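Local structure of ancylostoma secreted protein 1 (Necator americanus, 3NT8) at residues A[346-349]-A[350-353]. The protein is a secreted two-CAP-domain protein of the hookworm, probably associated with the transition of infective larvae to parasitism. Sequence-based numbering, arbitrary orientation.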
# COMPACT_ATOMS: atom_id res chain seq x y z
N THR A 346 12.25 -17.17 21.48
CA THR A 346 12.08 -18.30 20.58
C THR A 346 10.63 -18.79 20.71
O THR A 346 10.06 -19.24 19.73
CB THR A 346 13.17 -19.45 20.79
OG1 THR A 346 13.03 -20.04 22.08
CG2 THR A 346 14.57 -18.88 20.69
N ALA A 347 10.03 -18.64 21.90
CA ALA A 347 8.62 -18.96 22.13
C ALA A 347 7.65 -18.13 21.27
O ALA A 347 6.68 -18.70 20.72
CB ALA A 347 8.25 -18.85 23.62
N LEU A 348 7.90 -16.81 21.17
CA LEU A 348 7.10 -15.94 20.27
C LEU A 348 7.42 -16.15 18.81
O LEU A 348 6.56 -15.95 17.94
CB LEU A 348 7.31 -14.45 20.56
CG LEU A 348 6.69 -13.82 21.79
CD1 LEU A 348 7.33 -12.47 21.89
CD2 LEU A 348 5.20 -13.65 21.71
N TRP A 349 8.67 -16.47 18.53
CA TRP A 349 9.15 -16.73 17.15
C TRP A 349 8.47 -17.98 16.57
O TRP A 349 7.90 -17.97 15.46
CB TRP A 349 10.67 -16.94 17.13
CG TRP A 349 11.24 -16.94 15.75
CD1 TRP A 349 11.24 -17.99 14.86
CD2 TRP A 349 11.86 -15.83 15.07
NE1 TRP A 349 11.82 -17.61 13.68
CE2 TRP A 349 12.22 -16.29 13.78
CE3 TRP A 349 12.13 -14.50 15.41
CZ2 TRP A 349 12.84 -15.47 12.84
CZ3 TRP A 349 12.76 -13.70 14.49
CH2 TRP A 349 13.10 -14.18 13.22
N ASN A 350 8.49 -19.06 17.35
CA ASN A 350 8.07 -20.34 16.85
C ASN A 350 6.56 -20.53 16.86
O ASN A 350 6.06 -21.65 16.69
CB ASN A 350 8.78 -21.44 17.65
CG ASN A 350 10.28 -21.38 17.48
OD1 ASN A 350 10.79 -20.99 16.42
ND2 ASN A 350 10.99 -21.78 18.52
N ARG A 351 5.82 -19.43 17.05
CA ARG A 351 4.37 -19.50 17.07
C ARG A 351 3.87 -19.92 15.69
O ARG A 351 4.38 -19.47 14.67
CB ARG A 351 3.74 -18.16 17.50
CG ARG A 351 3.59 -17.99 19.00
CD ARG A 351 3.05 -16.61 19.35
NE ARG A 351 3.84 -15.53 18.75
CZ ARG A 351 3.46 -14.24 18.75
NH1 ARG A 351 2.33 -13.89 19.35
NH2 ARG A 351 4.21 -13.30 18.19
N PRO A 352 2.91 -20.83 15.67
CA PRO A 352 2.49 -21.38 14.37
C PRO A 352 1.76 -20.30 13.55
O PRO A 352 0.80 -19.72 14.05
CB PRO A 352 1.57 -22.53 14.77
CG PRO A 352 2.11 -22.94 16.20
CD PRO A 352 2.41 -21.61 16.82
N ASN A 353 2.29 -19.99 12.36
CA ASN A 353 1.64 -19.09 11.36
C ASN A 353 1.68 -17.64 11.78
O ASN A 353 0.81 -16.84 11.44
CB ASN A 353 0.20 -19.53 11.03
CG ASN A 353 0.17 -20.77 10.17
OD1 ASN A 353 0.45 -20.71 8.96
ND2 ASN A 353 -0.17 -21.90 10.78
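Thr346 O takes the backbone N of Asn350 at 2.9 Å, an i to i+4 helical hydrogen bond across the one-turn helix 346-349. Asn350 folds its amide back toward the same carbonyl, with ND2 3.0 Å from Thr346 O, but the angle there is too poor for a second bond. Ala347 offers its carbonyl rather than its methyl: the O lies beside Arg351 CG, 3.6 Å away. Leu348 does more. Its O receives NE of Arg351 at 2.9 Å, in the carbonyl plane, on a lone pair and close to straight. From Asn350 the chain leaves its helix, at the surface of the second CAP domain, and runs on as a loop toward helix 357-363; the bond from NE ties Arg351, the second residue of that loop, back onto the helical turn. A bend at chi3 (-54°) swings the arginine round so that its head runs alongside Leu348, whose CD2 sits over the centre of one guanidinium face, 3.5 Å from CZ. NH1 and NH2 bond to the carbonyls of Tyr336 and Gly337, so backbone oxygens from two parts of the chain fix the group's rotation. In Trp349, CG stands anti to the backbone N (chi1 -169°) and beside the carbonyl carbon, which brings the indole edge next to Asn350: CD1 lies 3.4 Å from OD1, with ring and amide nearly perpendicular at 82°. The Trp349 side chain also touches Leu344 and Met394.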